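Local coordinates for RagB/SusD domain protein (Flavobacterium johnsoniae, PDB 5J90) that binds chitin as a SusD homolog encoded in a polysaccharide utilization locus, and probably works at the outer membrane in capturing chitin chains for uptake, at residues Trp90-Gly93 with Tyr94-Met98; Val169-Leu172 with Thr173-Asp177; Gly350-Ala353 with Gln354-Tyr357. All coordinates share one frame; numbering follows the deposited sequence.

Contact 1. Residues Trp90-Gly93 with Tyr94-Met98; sequences WDYG and YKNVM. With EDO (1,2-ethanediol), chain C.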
ATOM      1  N   TRP A  90      21.831  -5.544  -7.375  1.00  8.76           N
ATOM      2  CA  TRP A  90      21.179  -6.514  -8.234  1.00  9.22           C
ATOM      3  C   TRP A  90      22.214  -7.407  -8.918  1.00  8.84           C
ATOM      4  O   TRP A  90      22.103  -8.641  -8.914  1.00 10.06           O
ATOM      5  CB  TRP A  90      20.343  -5.767  -9.276  1.00  9.80           C
ATOM      6  CG  TRP A  90      19.525  -6.626 -10.186  1.00  8.83           C
ATOM      7  CD1 TRP A  90      19.949  -7.307 -11.294  1.00  9.64           C
ATOM      8  CD2 TRP A  90      18.117  -6.860 -10.089  1.00  8.83           C
ATOM      9  NE1 TRP A  90      18.890  -7.967 -11.881  1.00 10.38           N
ATOM     10  CE2 TRP A  90      17.753  -7.706 -11.159  1.00  9.30           C
ATOM     11  CE3 TRP A  90      17.125  -6.440  -9.194  1.00  9.43           C
ATOM     12  CZ2 TRP A  90      16.437  -8.132 -11.360  1.00  9.36           C
ATOM     13  CZ3 TRP A  90      15.823  -6.866  -9.397  1.00  9.49           C
ATOM     14  CH2 TRP A  90      15.495  -7.707 -10.459  1.00  9.41           C
ATOM     15  N   ASP A  91      23.230  -6.785  -9.506  1.00  9.99           N
ATOM     16  CA  ASP A  91      24.153  -7.538 -10.346  1.00 12.41           C
ATOM     17  C   ASP A  91      24.956  -8.572  -9.543  1.00 10.70           C
ATOM     18  O   ASP A  91      25.058  -9.735  -9.949  1.00 10.93           O
ATOM     19  CB  ASP A  91      25.038  -6.590 -11.163  1.00 12.27           C
ATOM     20  CG  ASP A  91      24.232  -5.758 -12.161  1.00 12.89           C
ATOM     21  OD1 ASP A  91      23.173  -6.232 -12.606  1.00 15.16           O
ATOM     22  OD2 ASP A  91      24.652  -4.626 -12.494  1.00 14.80           O
ATOM     23  N   TYR A  92      25.464  -8.179  -8.374  1.00 10.38           N
ATOM     24  CA  TYR A  92      26.212  -9.127  -7.550  1.00 10.50           C
ATOM     25  C   TYR A  92      25.329 -10.196  -6.908  1.00 10.36           C
ATOM     26  O   TYR A  92      25.714 -11.361  -6.830  1.00 11.46           O
ATOM     27  CB  TYR A  92      27.080  -8.408  -6.508  1.00 11.43           C
ATOM     28  CG  TYR A  92      28.428  -8.024  -7.073  1.00 11.64           C
ATOM     29  CD1 TYR A  92      28.559  -6.935  -7.925  1.00 13.25           C
ATOM     30  CD2 TYR A  92      29.562  -8.770  -6.781  1.00 12.03           C
ATOM     31  CE1 TYR A  92      29.783  -6.589  -8.464  1.00 13.15           C
ATOM     32  CE2 TYR A  92      30.795  -8.431  -7.322  1.00 13.32           C
ATOM     33  CZ  TYR A  92      30.890  -7.343  -8.161  1.00 13.12           C
ATOM     34  OH  TYR A  92      32.115  -6.991  -8.702  1.00 16.27           O
ATOM     35  N   GLY A  93      24.129  -9.811  -6.480  1.00  9.54           N
ATOM     36  CA  GLY A  93      23.197 -10.758  -5.894  1.00 10.34           C
ATOM     37  C   GLY A  93      22.757 -11.834  -6.870  1.00  8.86           C
ATOM     38  O   GLY A  93      22.736 -13.018  -6.551  1.00  9.96           O
ATOM     39  N   TYR A  94      22.386 -11.423  -8.078  1.00  9.03           N
ATOM     40  CA  TYR A  94      21.928 -12.401  -9.051  1.00  9.55           C
ATOM     41  C   TYR A  94      23.057 -13.290  -9.577  1.00  9.35           C
ATOM     42  O   TYR A  94      22.865 -14.489  -9.780  1.00 11.16           O
ATOM     43  CB  TYR A  94      21.157 -11.728 -10.198  1.00 10.57           C
ATOM     44  CG  TYR A  94      19.704 -11.537  -9.828  1.00  9.79           C
ATOM     45  CD1 TYR A  94      19.262 -10.342  -9.275  1.00  9.33           C
ATOM     46  CD2 TYR A  94      18.792 -12.569  -9.987  1.00  9.51           C
ATOM     47  CE1 TYR A  94      17.931 -10.176  -8.903  1.00  8.42           C
ATOM     48  CE2 TYR A  94      17.454 -12.419  -9.614  1.00  8.80           C
ATOM     49  CZ  TYR A  94      17.043 -11.212  -9.079  1.00  8.93           C
ATOM     50  OH  TYR A  94      15.727 -11.043  -8.703  1.00  9.80           O
ATOM     51  N   LYS A  95      24.235 -12.706  -9.771  1.00  9.97           N
ATOM     52  CA  LYS A  95      25.349 -13.466 -10.321  1.00 13.74           C
ATOM     53  C   LYS A  95      25.854 -14.527  -9.345  1.00 11.92           C
ATOM     54  O   LYS A  95      26.253 -15.619  -9.753  1.00 14.32           O
ATOM     55  CB  LYS A  95      26.487 -12.518 -10.698  1.00 14.16           C
ATOM     56  CG  LYS A  95      27.717 -13.200 -11.283  1.00 26.97           C
ATOM     57  CD  LYS A  95      27.520 -13.517 -12.754  1.00 32.69           C
ATOM     58  CE  LYS A  95      28.736 -14.225 -13.335  1.00 34.66           C
ATOM     59  NZ  LYS A  95      28.564 -14.492 -14.788  1.00 39.49           N
ATOM     60  N   ASN A  96      25.813 -14.213  -8.054  1.00 11.37           N
ATOM     61  CA  ASN A  96      26.458 -15.065  -7.054  1.00 12.14           C
ATOM     62  C   ASN A  96      25.521 -15.819  -6.140  1.00 15.59           C
ATOM     63  O   ASN A  96      25.783 -16.966  -5.799  1.00 17.35           O
ATOM     64  CB  ASN A  96      27.432 -14.249  -6.221  1.00 12.83           C
ATOM     65  CG  ASN A  96      28.588 -13.752  -7.036  1.00 17.77           C
ATOM     66  OD1 ASN A  96      29.393 -14.544  -7.523  1.00 18.01           O
ATOM     67  ND2 ASN A  96      28.668 -12.443  -7.218  1.00 17.78           N
ATOM     68  N   VAL A  97      24.443 -15.181  -5.710  1.00 11.26           N
ATOM     69  CA  VAL A  97      23.482 -15.889  -4.881  1.00 11.23           C
ATOM     70  C   VAL A  97      22.461 -16.635  -5.736  1.00 10.80           C
ATOM     71  O   VAL A  97      22.343 -17.861  -5.653  1.00 11.55           O
ATOM     72  CB  VAL A  97      22.780 -14.944  -3.886  1.00 11.83           C
ATOM     73  CG1 VAL A  97      21.718 -15.697  -3.108  1.00 13.60           C
ATOM     74  CG2 VAL A  97      23.810 -14.332  -2.945  1.00 14.17           C
ATOM     75  N   MET A  98      21.724 -15.905  -6.571  1.00 11.12           N
ATOM     76  CA  MET A  98      20.643 -16.532  -7.320  1.00 10.13           C
ATOM     77  C   MET A  98      21.141 -17.580  -8.309  1.00  9.88           C
ATOM     78  O   MET A  98      20.571 -18.665  -8.395  1.00 11.09           O
ATOM     79  CB  MET A  98      19.763 -15.490  -8.024  1.00 10.05           C
ATOM     80  CG  MET A  98      18.476 -16.065  -8.580  1.00  9.59           C
ATOM     81  SD  MET A  98      17.355 -16.588  -7.255  1.00 11.11           S
ATOM     82  CE  MET A  98      15.935 -17.068  -8.244  1.00 14.10           C
TER
HETATM   83  C1  EDO C 601      32.724  -4.951 -10.740  1.00 29.62           C
HETATM   84  O1  EDO C 601      32.872  -6.346 -11.027  1.00 35.87           O
HETATM   85  C2  EDO C 601      32.174  -4.247 -11.971  1.00 28.61           C
HETATM   86  O2  EDO C 601      30.955  -4.881 -12.380  1.00 33.51           O
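Trp90 and Tyr94 lie one turn apart in the helix 83-108, in a stretch where the regular alpha-helical pattern gives way to a wider pi-type turn at 94-98. The backbone bonds record the change. Tyr94 N bonds to Trp90 O, Lys95 N to Asp91 O and Asn96 N to Tyr92 O, all four residues back, but Gly93 O accepts twice, from Val97 N at 2.9 Å and from Met98 N, five residues on, at 3.1 Å. The second of these is the straighter.

The aromatic contact is oblique, with the Tyr94 ring inclined at 34° to the five-membered ring of Trp90. It is led by one ring atom: Tyr94 CE1 sits over the indole face, 3.3 Å from Trp90 CE2. Trp90 holds CG anti to its backbone N (chi1 -176°), which brings the indole to where Tyr94 CE1 lies over the centre of that face. Phe134 meets Trp90 edge-to-face, and Tyr94 OH bonds to Ile138 O, which ties this buried side of the helix to the chain that follows helix 113-134.

On the more exposed side, Tyr92 and Asn96 run side by side, their ring and amide planes 37° apart. Tyr92 OH shares a hydrogen bond with O1 of a 1,2-ethanediol, probably from the crystallisation liquor. Tyr92 O accepts a second N-H besides that of Asn96 N: Asn96 ND2 approaches in the carbonyl plane, on a lone pair, at 3.2 Å.

Contact 2. Residues Val169-Leu172 with Thr173-Asp177; sequences VAEL and TKRID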
ATOM      1  N   VAL A 169      13.028 -27.327   5.504  1.00 10.97           N
ATOM      2  CA  VAL A 169      12.822 -27.779   6.874  1.00 11.66           C
ATOM      3  C   VAL A 169      12.364 -29.236   6.927  1.00 11.90           C
ATOM      4  O   VAL A 169      12.857 -30.018   7.747  1.00 12.05           O
ATOM      5  CB  VAL A 169      11.825 -26.859   7.623  1.00 11.18           C
ATOM      6  CG1 VAL A 169      11.355 -27.512   8.915  1.00 14.21           C
ATOM      7  CG2 VAL A 169      12.472 -25.513   7.916  1.00 13.60           C
ATOM      8  N   ALA A 170      11.445 -29.615   6.047  1.00 11.90           N
ATOM      9  CA  ALA A 170      10.957 -30.996   6.036  1.00 12.62           C
ATOM     10  C   ALA A 170      12.074 -31.964   5.664  1.00 13.67           C
ATOM     11  O   ALA A 170      12.235 -33.004   6.303  1.00 14.14           O
ATOM     12  CB  ALA A 170       9.791 -31.133   5.078  1.00 13.26           C
ATOM     13  N   GLU A 171      12.857 -31.619   4.649  1.00 12.40           N
ATOM     14  CA  GLU A 171      13.920 -32.500   4.168  1.00 14.41           C
ATOM     15  C   GLU A 171      15.001 -32.709   5.225  1.00 13.61           C
ATOM     16  O   GLU A 171      15.391 -33.851   5.514  1.00 14.51           O
ATOM     17  CB  GLU A 171      14.536 -31.956   2.873  1.00 14.10           C
ATOM     18  CG  GLU A 171      15.676 -32.808   2.324  1.00 15.32           C
ATOM     19  CD  GLU A 171      15.220 -34.177   1.848  1.00 22.11           C
ATOM     20  OE1 GLU A 171      14.091 -34.281   1.328  1.00 22.68           O
ATOM     21  OE2 GLU A 171      15.996 -35.147   1.990  1.00 20.52           O
ATOM     22  N   LEU A 172      15.491 -31.625   5.814  1.00 12.05           N
ATOM     23  CA  LEU A 172      16.556 -31.756   6.805  1.00 12.95           C
ATOM     24  C   LEU A 172      16.058 -32.405   8.097  1.00 13.40           C
ATOM     25  O   LEU A 172      16.788 -33.170   8.733  1.00 13.58           O
ATOM     26  CB  LEU A 172      17.211 -30.410   7.100  1.00 12.35           C
ATOM     27  CG  LEU A 172      17.964 -29.799   5.919  1.00 12.76           C
ATOM     28  CD1 LEU A 172      18.534 -28.453   6.322  1.00 13.44           C
ATOM     29  CD2 LEU A 172      19.069 -30.735   5.410  1.00 12.84           C
ATOM     30  N   THR A 173      14.825 -32.105   8.494  1.00 12.26           N
ATOM     31  CA  THR A 173      14.263 -32.690   9.708  1.00 13.95           C
ATOM     32  C   THR A 173      14.121 -34.204   9.546  1.00 14.09           C
ATOM     33  O   THR A 173      14.394 -34.958  10.483  1.00 15.43           O
ATOM     34  CB  THR A 173      12.918 -32.047  10.082  1.00 12.70           C
ATOM     35  OG1 THR A 173      13.135 -30.664  10.395  1.00 13.78           O
ATOM     36  CG2 THR A 173      12.321 -32.742  11.292  1.00 14.87           C
ATOM     37  N   LYS A 174      13.724 -34.641   8.357  1.00 14.56           N
ATOM     38  CA  LYS A 174      13.653 -36.071   8.045  1.00 17.06           C
ATOM     39  C   LYS A 174      15.006 -36.752   8.279  1.00 19.23           C
ATOM     40  O   LYS A 174      15.090 -37.808   8.925  1.00 17.83           O
ATOM     41  CB  LYS A 174      13.207 -36.260   6.593  1.00 18.71           C
ATOM     42  CG  LYS A 174      13.195 -37.696   6.109  1.00 21.78           C
ATOM     43  CD  LYS A 174      12.746 -37.768   4.657  1.00 24.27           C
ATOM     44  CE  LYS A 174      13.786 -37.164   3.727  1.00 28.30           C
ATOM     45  NZ  LYS A 174      13.365 -37.246   2.296  1.00 41.57           N
ATOM     46  N   ARG A 175      16.072 -36.138   7.778  1.00 15.60           N
ATOM     47  CA  ARG A 175      17.409 -36.704   7.922  1.00 14.94           C
ATOM     48  C   ARG A 175      17.894 -36.686   9.365  1.00 19.42           C
ATOM     49  O   ARG A 175      18.536 -37.634   9.822  1.00 19.27           O
ATOM     50  CB  ARG A 175      18.385 -35.985   6.990  1.00 17.13           C
ATOM     51  CG  ARG A 175      18.055 -36.243   5.531  1.00 17.64           C
ATOM     52  CD  ARG A 175      18.880 -35.395   4.583  1.00 17.85           C
ATOM     53  NE  ARG A 175      18.431 -35.592   3.213  1.00 18.20           N
ATOM     54  CZ  ARG A 175      19.050 -36.352   2.315  1.00 19.50           C
ATOM     55  NH1 ARG A 175      20.183 -36.973   2.625  1.00 22.77           N
ATOM     56  NH2 ARG A 175      18.539 -36.470   1.098  1.00 22.45           N
ATOM     57  N   ILE A 176      17.584 -35.619  10.093  1.00 16.06           N
ATOM     58  CA  ILE A 176      17.935 -35.544  11.500  1.00 16.69           C
ATOM     59  C   ILE A 176      17.226 -36.640  12.290  1.00 18.12           C
ATOM     60  O   ILE A 176      17.845 -37.325  13.113  1.00 20.09           O
ATOM     61  CB  ILE A 176      17.586 -34.169  12.098  1.00 15.72           C
ATOM     62  CG1 ILE A 176      18.395 -33.075  11.401  1.00 16.77           C
ATOM     63  CG2 ILE A 176      17.830 -34.153  13.610  1.00 19.04           C
ATOM     64  CD1 ILE A 176      17.798 -31.690  11.549  1.00 14.43           C
ATOM     65  N   ASP A 177      15.932 -36.812  12.027  1.00 17.85           N
ATOM     66  CA  ASP A 177      15.121 -37.807  12.732  1.00 19.14           C
ATOM     67  C   ASP A 177      15.661 -39.214  12.489  1.00 23.02           C
ATOM     68  O   ASP A 177      15.562 -40.088  13.358  1.00 22.44           O
ATOM     69  CB  ASP A 177      13.658 -37.732  12.289  1.00 19.26           C
ATOM     70  CG  ASP A 177      12.934 -36.512  12.837  1.00 22.81           C
ATOM     71  OD1 ASP A 177      13.468 -35.843  13.748  1.00 24.81           O
ATOM     72  OD2 ASP A 177      11.808 -36.242  12.363  1.00 25.55           O
TER
HETATM   73  O   HOH W   1      13.867 -36.025  -0.467  1.00 29.29           O
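Glu171 reaches across two basic side chains of the next helical turn, meeting Lys174 and Arg175 at an angle rather than alongside. Its CG stands anti to the backbone N (chi1 179°) and the chain then bends at chi2, which carries the carboxylate forward to both partners. Arg175, extended from CG to NE, presents the side of its guanidinium: NE at 2.8 Å and NH2 at 3.0 Å both donate to Glu171 OE2. That oxygen lies near the guanidinium plane although the two planes are 51° apart, and NE meets the oxygen's anti lone pair, away from OE1. Lys174 NZ approaches Glu171 OE1 on the syn side at 3.2 Å, and a water links the same two atoms. On another side of the helix 154-177, Thr173 OG1 donates to Val169 O at 2.7 Å, opposite in face to the bond from Thr173 N, while Leu172 packs on helices 113-134 and 196-213. An alanine at Glu171 would remove the carboxylate and would probably leave Lys174 without its acid, free to turn, and Arg175 with Glu180. Arg175 NH1 also pairs with Glu180, so the guanidinium lies between two carboxylates, which probably offset its charge and that of Lys174 in part.

Contact 3. Residues Gly350-Ala353 with Gln354-Tyr357; sequences GGTA and QELY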
ATOM      1  N   GLY A 350       5.629 -18.418  22.946  1.00 11.48           N
ATOM      2  CA  GLY A 350       6.382 -18.913  24.089  1.00 11.58           C
ATOM      3  C   GLY A 350       6.924 -17.741  24.882  1.00 17.26           C
ATOM      4  O   GLY A 350       7.983 -17.191  24.568  1.00 22.90           O
ATOM      5  N   GLY A 351       6.184 -17.326  25.893  1.00 15.66           N
ATOM      6  CA  GLY A 351       6.620 -16.263  26.764  1.00 14.58           C
ATOM      7  C   GLY A 351       5.751 -15.034  26.632  1.00 12.01           C
ATOM      8  O   GLY A 351       4.991 -14.875  25.662  1.00 12.56           O
ATOM      9  N   THR A 352       5.869 -14.156  27.617  1.00 12.00           N
ATOM     10  CA  THR A 352       5.203 -12.865  27.561  1.00 11.55           C
ATOM     11  C   THR A 352       6.073 -11.873  26.789  1.00 10.57           C
ATOM     12  O   THR A 352       7.288 -12.054  26.676  1.00 10.88           O
ATOM     13  CB  THR A 352       4.957 -12.291  28.966  1.00 12.20           C
ATOM     14  OG1 THR A 352       6.216 -12.030  29.594  1.00 11.91           O
ATOM     15  CG2 THR A 352       4.142 -13.267  29.823  1.00 14.96           C
ATOM     16  N   ALA A 353       5.458 -10.812  26.283  1.00  9.98           N
ATOM     17  CA  ALA A 353       6.224  -9.769  25.601  1.00 10.53           C
ATOM     18  C   ALA A 353       7.357  -9.234  26.479  1.00  9.83           C
ATOM     19  O   ALA A 353       8.485  -9.051  26.007  1.00 10.98           O
ATOM     20  CB  ALA A 353       5.308  -8.642  25.148  1.00 11.70           C
ATOM     21  N   GLN A 354       7.073  -8.998  27.761  1.00 11.05           N
ATOM     22  CA  GLN A 354       8.109  -8.465  28.645  1.00 13.10           C
ATOM     23  C   GLN A 354       9.267  -9.443  28.820  1.00 10.09           C
ATOM     24  O   GLN A 354      10.431  -9.038  28.730  1.00 11.37           O
ATOM     25  CB  GLN A 354       7.582  -8.052  30.024  1.00 15.25           C
ATOM     26  CG  GLN A 354       8.699  -7.384  30.859  1.00 17.16           C
ATOM     27  CD  GLN A 354       8.297  -7.021  32.279  1.00 23.25           C
ATOM     28  OE1 GLN A 354       7.155  -7.215  32.691  1.00 22.27           O
ATOM     29  NE2 GLN A 354       9.251  -6.494  33.038  1.00 22.08           N
ATOM     30  N   GLU A 355       8.952 -10.719  29.042  1.00 11.79           N
ATOM     31  CA  GLU A 355       9.991 -11.733  29.254  1.00 11.86           C
ATOM     32  C   GLU A 355      10.902 -11.831  28.039  1.00 10.74           C
ATOM     33  O   GLU A 355      12.128 -11.925  28.159  1.00 11.09           O
ATOM     34  CB  GLU A 355       9.370 -13.113  29.505  1.00 14.68           C
ATOM     35  CG  GLU A 355       8.649 -13.292  30.833  1.00 19.74           C
ATOM     36  CD  GLU A 355       7.920 -14.629  30.918  1.00 24.67           C
ATOM     37  OE1 GLU A 355       7.557 -15.202  29.859  1.00 20.81           O
ATOM     38  OE2 GLU A 355       7.708 -15.112  32.054  1.00 28.73           O
ATOM     39  N   LEU A 356      10.293 -11.817  26.855  1.00 10.12           N
ATOM     40  CA  LEU A 356      11.018 -11.995  25.604  1.00  9.72           C
ATOM     41  C   LEU A 356      11.872 -10.769  25.281  1.00  9.83           C
ATOM     42  O   LEU A 356      13.019 -10.903  24.848  1.00  9.88           O
ATOM     43  CB  LEU A 356      10.027 -12.304  24.481  1.00  9.39           C
ATOM     44  CG  LEU A 356       9.393 -13.688  24.644  1.00  9.97           C
ATOM     45  CD1 LEU A 356       8.128 -13.802  23.800  1.00 10.44           C
ATOM     46  CD2 LEU A 356      10.380 -14.786  24.279  1.00 11.28           C
ATOM     47  N   TYR A 357      11.331  -9.580  25.533  1.00  9.18           N
ATOM     48  CA  TYR A 357      12.074  -8.326  25.394  1.00 10.26           C
ATOM     49  C   TYR A 357      13.321  -8.338  26.265  1.00  9.87           C
ATOM     50  O   TYR A 357      14.427  -8.048  25.793  1.00 11.54           O
ATOM     51  CB  TYR A 357      11.161  -7.171  25.792  1.00 11.25           C
ATOM     52  CG  TYR A 357      11.772  -5.787  25.875  1.00  9.42           C
ATOM     53  CD1 TYR A 357      12.186  -5.104  24.725  1.00 10.02           C
ATOM     54  CD2 TYR A 357      11.876  -5.127  27.100  1.00 11.42           C
ATOM     55  CE1 TYR A 357      12.700  -3.819  24.793  1.00 10.31           C
ATOM     56  CE2 TYR A 357      12.393  -3.838  27.179  1.00 10.26           C
ATOM     57  CZ  TYR A 357      12.799  -3.185  26.015  1.00  9.96           C
ATOM     58  OH  TYR A 357      13.295  -1.907  26.056  1.00 10.67           O
TER
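Thr352 and Glu355 exchange hydrogen bonds across the start of the helix 353-368. Thr352 N donates to Glu355 OE1 at 3.0 Å in a nearly straight bond, 169° at the hydrogen, and reaches the oxygen from above the carboxylate plane. In return, Glu355 N donates to Thr352 OG1 at 3.1 Å. The threonine hydroxyl is placed for this by its chi1 of 64°, which sets OG1 between the backbone N and the carbonyl carbon. Glu355, its CG anti to the carbonyl carbon and its chain extended beyond, crosses the threonine side chain and brings its carboxylate back to the N-H of Thr352. The two side chains are close, with Thr352 OG1 only 3.0 Å from Glu355 CG.

The reciprocal pair is a capping box, with Thr352 as N-cap: side-chain oxygens accept from N-H groups that precede or begin the helix and have no carbonyl of an earlier turn to bond. The regular pattern follows at once, as Leu356 N bonds to Thr352 O at 3.0 Å and Tyr357 N to Ala353 O.

Outside the box, the incoming loop folds over Leu356. Leu356 CD2 touches Gly350 O at 3.4 Å, and the leucine also packs on Arg339 and Ala340 of helix 332-344. The backbone angles of Gly351 call for glycine: a CB would be jammed against the carbonyl O of Gly350 and would come tight against Leu356 CG. Gly351 CA lies 3.4 Å from Glu355 OE1. Ala353 rests on Ala343 and Leu344 of the same preceding helix, while the ring of Tyr357 ends against helix 413-428, its OH bonded to Val405 O.

Overall arrangement
All three contacts are local, each within one helix or at its start, and none touches another: the nearest atoms of contacts 1 and 2 are about 16 Å apart, and contacts 1 and 3 lie on opposite sides of the chain's centre. Contact 1 sits closest to that centre and has the most buried residues, and it alone has an aromatic pair across its segments. Contact 2, the farthest out, relies on charge at the surface end of its helix, and contact 3 on a threonine and a glutamate capping backbone N-H groups at a helix start. Contacts 1 and 2 both pack against helix 113-134, whereas contact 3 joins helices 332-344 and 413-428, elsewhere in this largely helical fold.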